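D-3-phosphoglycerate dehydrogenase oxidoreductase protein (Ralstonia solanacearum, PDB 3GG9) probably acts as an NAD-dependent phosphoglycerate dehydrogenase of the D-isomer specific 2-hydroxyacid dehydrogenase family. Local coordinates at residues F213-L223 with R240-S251. Sequence-based numbering, arbitrary orientation.
Sequences FEQSDVLSVHL and RMKPTALFVNTS
The Phe213 ring meets Met241 at its edge: Met241 CG lies in the ring plane, 3.8 Å from Phe213 CD2, and Met241 SD lies beyond the same edge, a Met-aromatic contact. One face of the same ring carries Leu219 CD1, 3.6 Å above the plane and displaced toward the rim. Met241 is bent at its last torsion (chi3 70°), which carries CE across to Leu219 CB. The Phe247 ring is approached obliquely by Val221, whose CG2 lies 3.5 Å from Phe247 CE1. Leu219, Val221 and Phe247 share one face of the sheet, and Phe213 and Met241 pack against Leu219 from the helix end and the loop before the strand; on the other face, Val218 and Leu246 project together, CG2 near CD2, with Val248 next along.

Four backbone bonds establish the parallel pairing of strands 218-221 and 246-249: Asp217 O accepts from Leu246 N, Leu246 O from Leu219 N, Leu219 O from Val248 N and Val248 O from Val221 N. The short strand segments run at 16° to each other.

Polar groups close both ends. The straight Lys242 side chain brings NZ 2.8 Å from Asp217 OD1 in a salt bridge, meeting the carboxylate from 41° above its plane, while Asp217 OD2 accepts from Thr162 N on the neighbouring strand. One water bridges Phe213 O, Ser216 O and Lys242 N. At the far end Ser251 OG donates to Val221 O (2.7 Å). Asn249 OD1 accepts from Ser251 N, forming an Asx turn. With strand 162-166 flanking 218-221 and helix 235-238 in the connection, this is a parallel beta-alpha-beta unit within the Rossmann-type NAD-binding domain of the family.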
loop_
_atom_site.group_PDB
_atom_site.type_symbol
_atom_site.label_atom_id
_atom_site.label_comp_id
_atom_site.label_asym_id
_atom_site.label_seq_id
_atom_site.Cartn_x
_atom_site.Cartn_y
_atom_site.Cartn_z
ATOM N N PHE A 213 4.910 -15.350 -17.121
ATOM C CA PHE A 213 5.573 -14.063 -17.324
ATOM C C PHE A 213 4.928 -13.209 -18.424
ATOM O O PHE A 213 4.878 -11.979 -18.311
ATOM C CB PHE A 213 7.080 -14.284 -17.593
ATOM C CG PHE A 213 7.881 -14.600 -16.350
ATOM C CD1 PHE A 213 8.080 -15.912 -15.943
ATOM C CD2 PHE A 213 8.397 -13.574 -15.563
ATOM C CE1 PHE A 213 8.806 -16.207 -14.775
ATOM C CE2 PHE A 213 9.114 -13.857 -14.397
ATOM C CZ PHE A 213 9.332 -15.173 -14.006
ATOM N N GLU A 214 4.428 -13.863 -19.477
ATOM C CA GLU A 214 3.726 -13.194 -20.574
ATOM C C GLU A 214 2.383 -12.589 -20.173
ATOM O O GLU A 214 2.068 -11.448 -20.544
ATOM C CB GLU A 214 3.516 -14.183 -21.732
ATOM C CG GLU A 214 4.777 -14.409 -22.557
ATOM C CD GLU A 214 4.776 -15.674 -23.432
ATOM O OE1 GLU A 214 3.911 -16.569 -23.277
ATOM O OE2 GLU A 214 5.686 -15.767 -24.283
ATOM N N GLN A 215 1.612 -13.357 -19.399
ATOM C CA GLN A 215 0.220 -13.036 -19.083
ATOM C C GLN A 215 -0.046 -12.166 -17.852
ATOM O O GLN A 215 -1.081 -11.495 -17.793
ATOM C CB GLN A 215 -0.568 -14.330 -18.913
ATOM C CG GLN A 215 -0.840 -15.091 -20.206
ATOM C CD GLN A 215 -1.614 -16.358 -19.921
ATOM O OE1 GLN A 215 -2.832 -16.405 -20.087
ATOM N NE2 GLN A 215 -0.921 -17.371 -19.417
ATOM N N SER A 216 0.853 -12.182 -16.868
ATOM C CA SER A 216 0.591 -11.520 -15.589
ATOM C C SER A 216 0.667 -10.009 -15.679
ATOM O O SER A 216 1.599 -9.464 -16.269
ATOM C CB SER A 216 1.574 -11.997 -14.522
ATOM O OG SER A 216 1.492 -13.392 -14.333
ATOM N N ASP A 217 -0.306 -9.328 -15.087
ATOM C CA ASP A 217 -0.222 -7.879 -14.924
ATOM C C ASP A 217 0.600 -7.567 -13.672
ATOM O O ASP A 217 1.281 -6.552 -13.587
ATOM C CB ASP A 217 -1.627 -7.266 -14.857
ATOM C CG ASP A 217 -2.419 -7.494 -16.138
ATOM O OD1 ASP A 217 -2.045 -6.919 -17.188
ATOM O OD2 ASP A 217 -3.412 -8.255 -16.108
ATOM N N VAL A 218 0.512 -8.468 -12.698
ATOM C CA VAL A 218 1.305 -8.418 -11.480
ATOM C C VAL A 218 1.855 -9.831 -11.319
ATOM O O VAL A 218 1.114 -10.813 -11.388
ATOM C CB VAL A 218 0.423 -8.002 -10.252
ATOM C CG1 VAL A 218 1.161 -8.185 -8.930
ATOM C CG2 VAL A 218 -0.101 -6.554 -10.399
ATOM N N LEU A 219 3.165 -9.944 -11.143
ATOM C CA LEU A 219 3.771 -11.249 -10.916
ATOM C C LEU A 219 4.525 -11.212 -9.600
ATOM O O LEU A 219 5.450 -10.411 -9.403
ATOM C CB LEU A 219 4.677 -11.665 -12.084
ATOM C CG LEU A 219 5.139 -13.136 -12.120
ATOM C CD1 LEU A 219 5.456 -13.516 -13.555
ATOM C CD2 LEU A 219 6.328 -13.464 -11.199
ATOM N N SER A 220 4.143 -12.092 -8.691
ATOM C CA SER A 220 4.786 -12.087 -7.402
ATOM C C SER A 220 5.447 -13.408 -7.119
ATOM O O SER A 220 4.830 -14.477 -7.306
ATOM C CB SER A 220 3.805 -11.708 -6.296
ATOM O OG SER A 220 4.502 -11.595 -5.076
ATOM N N VAL A 221 6.696 -13.316 -6.654
ATOM C CA VAL A 221 7.576 -14.482 -6.386
ATOM C C VAL A 221 7.597 -14.953 -4.926
ATOM O O VAL A 221 7.954 -14.193 -4.023
ATOM C CB VAL A 221 9.047 -14.186 -6.847
ATOM C CG1 VAL A 221 9.876 -15.449 -6.782
ATOM C CG2 VAL A 221 9.028 -13.694 -8.248
ATOM N N HIS A 222 7.214 -16.216 -4.706
ATOM C CA HIS A 222 7.205 -16.803 -3.369
ATOM C C HIS A 222 7.921 -18.143 -3.278
ATOM O O HIS A 222 7.295 -19.189 -3.099
ATOM C CB HIS A 222 5.779 -16.892 -2.891
ATOM C CG HIS A 222 5.104 -15.568 -2.887
ATOM N ND1 HIS A 222 5.365 -14.616 -1.931
ATOM C CD2 HIS A 222 4.249 -15.002 -3.767
ATOM C CE1 HIS A 222 4.669 -13.529 -2.204
ATOM N NE2 HIS A 222 3.991 -13.735 -3.317
ATOM N N LEU A 223 9.243 -18.091 -3.378
ATOM C CA LEU A 223 10.081 -19.288 -3.393
ATOM C C LEU A 223 11.143 -19.171 -2.318
ATOM O O LEU A 223 11.617 -18.075 -2.031
ATOM C CB LEU A 223 10.779 -19.427 -4.755
ATOM C CG LEU A 223 9.940 -19.560 -6.026
ATOM C CD1 LEU A 223 10.806 -19.409 -7.268
ATOM C CD2 LEU A 223 9.217 -20.914 -6.031
ATOM N N ARG A 240 10.015 -10.982 -21.060
ATOM C CA ARG A 240 8.792 -11.569 -21.600
ATOM C C ARG A 240 7.565 -10.805 -21.089
ATOM O O ARG A 240 6.487 -10.845 -21.693
ATOM C CB ARG A 240 8.703 -13.019 -21.120
ATOM C CG ARG A 240 8.027 -13.984 -22.049
ATOM C CD ARG A 240 8.980 -14.999 -22.647
ATOM N NE ARG A 240 9.805 -15.665 -21.641
ATOM C CZ ARG A 240 10.640 -16.666 -21.900
ATOM N NH1 ARG A 240 11.372 -17.199 -20.924
ATOM N NH2 ARG A 240 10.748 -17.136 -23.137
ATOM N N MET A 241 7.740 -10.129 -19.947
ATOM C CA MET A 241 6.650 -9.423 -19.257
ATOM C C MET A 241 6.082 -8.255 -20.061
ATOM O O MET A 241 6.782 -7.676 -20.899
ATOM C CB MET A 241 7.084 -8.971 -17.845
ATOM C CG MET A 241 7.356 -10.136 -16.854
ATOM S SD MET A 241 7.757 -9.733 -15.113
ATOM C CE MET A 241 6.186 -9.108 -14.518
ATOM N N LYS A 242 4.820 -7.910 -19.816
ATOM C CA LYS A 242 4.221 -6.731 -20.449
ATOM C C LYS A 242 4.996 -5.450 -20.085
ATOM O O LYS A 242 5.592 -5.377 -19.010
ATOM C CB LYS A 242 2.761 -6.553 -20.041
ATOM C CG LYS A 242 1.883 -7.771 -20.257
ATOM C CD LYS A 242 0.468 -7.475 -19.796
ATOM C CE LYS A 242 -0.354 -8.729 -19.804
ATOM N NZ LYS A 242 -1.802 -8.441 -19.525
ATOM N N PRO A 243 4.992 -4.445 -20.983
ATOM C CA PRO A 243 5.522 -3.115 -20.653
ATOM C C PRO A 243 4.796 -2.403 -19.509
ATOM O O PRO A 243 5.349 -1.480 -18.947
ATOM C CB PRO A 243 5.310 -2.322 -21.947
ATOM C CG PRO A 243 5.240 -3.347 -23.005
ATOM C CD PRO A 243 4.534 -4.502 -22.386
ATOM N N THR A 244 3.573 -2.816 -19.185
ATOM C CA THR A 244 2.804 -2.233 -18.078
ATOM C C THR A 244 2.803 -3.106 -16.799
ATOM O O THR A 244 2.132 -2.774 -15.795
ATOM C CB THR A 244 1.331 -2.103 -18.480
ATOM O OG1 THR A 244 0.876 -3.369 -18.991
ATOM C CG2 THR A 244 1.137 -1.003 -19.521
ATOM N N ALA A 245 3.526 -4.218 -16.865
ATOM C CA ALA A 245 3.539 -5.231 -15.821
ATOM C C ALA A 245 4.371 -4.861 -14.606
ATOM O O ALA A 245 5.380 -4.150 -14.706
ATOM C CB ALA A 245 3.989 -6.568 -16.389
ATOM N N LEU A 246 3.911 -5.336 -13.452
ATOM C CA LEU A 246 4.625 -5.189 -12.179
ATOM C C LEU A 246 5.265 -6.506 -11.677
ATOM O O LEU A 246 4.600 -7.547 -11.532
ATOM C CB LEU A 246 3.702 -4.559 -11.128
ATOM C CG LEU A 246 4.170 -4.616 -9.665
ATOM C CD1 LEU A 246 5.280 -3.592 -9.462
ATOM C CD2 LEU A 246 2.968 -4.360 -8.712
ATOM N N PHE A 247 6.569 -6.467 -11.438
ATOM C CA PHE A 247 7.272 -7.604 -10.853
ATOM C C PHE A 247 7.483 -7.395 -9.351
ATOM O O PHE A 247 8.076 -6.402 -8.950
ATOM C CB PHE A 247 8.626 -7.805 -11.540
ATOM C CG PHE A 247 9.431 -8.934 -10.955
ATOM C CD1 PHE A 247 9.086 -10.260 -11.215
ATOM C CD2 PHE A 247 10.516 -8.677 -10.134
ATOM C CE1 PHE A 247 9.839 -11.297 -10.681
ATOM C CE2 PHE A 247 11.268 -9.703 -9.594
ATOM C CZ PHE A 247 10.928 -11.022 -9.872
ATOM N N VAL A 248 6.991 -8.322 -8.520
ATOM C CA VAL A 248 7.131 -8.211 -7.060
ATOM C C VAL A 248 8.016 -9.324 -6.503
ATOM O O VAL A 248 7.817 -10.507 -6.798
ATOM C CB VAL A 248 5.731 -8.209 -6.312
ATOM C CG1 VAL A 248 5.904 -7.985 -4.811
ATOM C CG2 VAL A 248 4.786 -7.141 -6.895
ATOM N N ASN A 249 8.991 -8.952 -5.683
ATOM C CA ASN A 249 9.836 -9.948 -5.028
ATOM C C ASN A 249 10.083 -9.589 -3.576
ATOM O O ASN A 249 10.935 -8.755 -3.268
ATOM C CB ASN A 249 11.176 -10.134 -5.777
ATOM C CG ASN A 249 12.010 -11.288 -5.219
ATOM O OD1 ASN A 249 11.551 -12.079 -4.397
ATOM N ND2 ASN A 249 13.245 -11.377 -5.663
ATOM N N THR A 250 9.346 -10.250 -2.682
ATOM C CA THR A 250 9.618 -10.147 -1.269
ATOM C C THR A 250 10.267 -11.430 -0.724
ATOM O O THR A 250 10.258 -11.660 0.480
ATOM C CB THR A 250 8.307 -9.879 -0.487
ATOM O OG1 THR A 250 7.439 -10.986 -0.688
ATOM C CG2 THR A 250 7.605 -8.636 -1.021
ATOM N N SER A 251 10.832 -12.260 -1.595
ATOM C CA SER A 251 11.409 -13.533 -1.160
ATOM C C SER A 251 12.911 -13.438 -0.904
ATOM O O SER A 251 13.344 -13.209 0.240
ATOM C CB SER A 251 11.088 -14.635 -2.163
ATOM O OG SER A 251 9.717 -15.032 -2.089
HETATM O O HOH W 1 3.755 -9.703 -17.791
HETATM O O HOH W 2 3.830 -10.051 -22.283
HETATM O O HOH W 3 -0.156 -4.908 -17.021
HETATM O O HOH W 4 0.403 -3.938 -14.270
HETATM O O HOH W 5 7.114 -11.620 -3.827
HETATM O O HOH W 6 7.731 -15.217 -0.240
#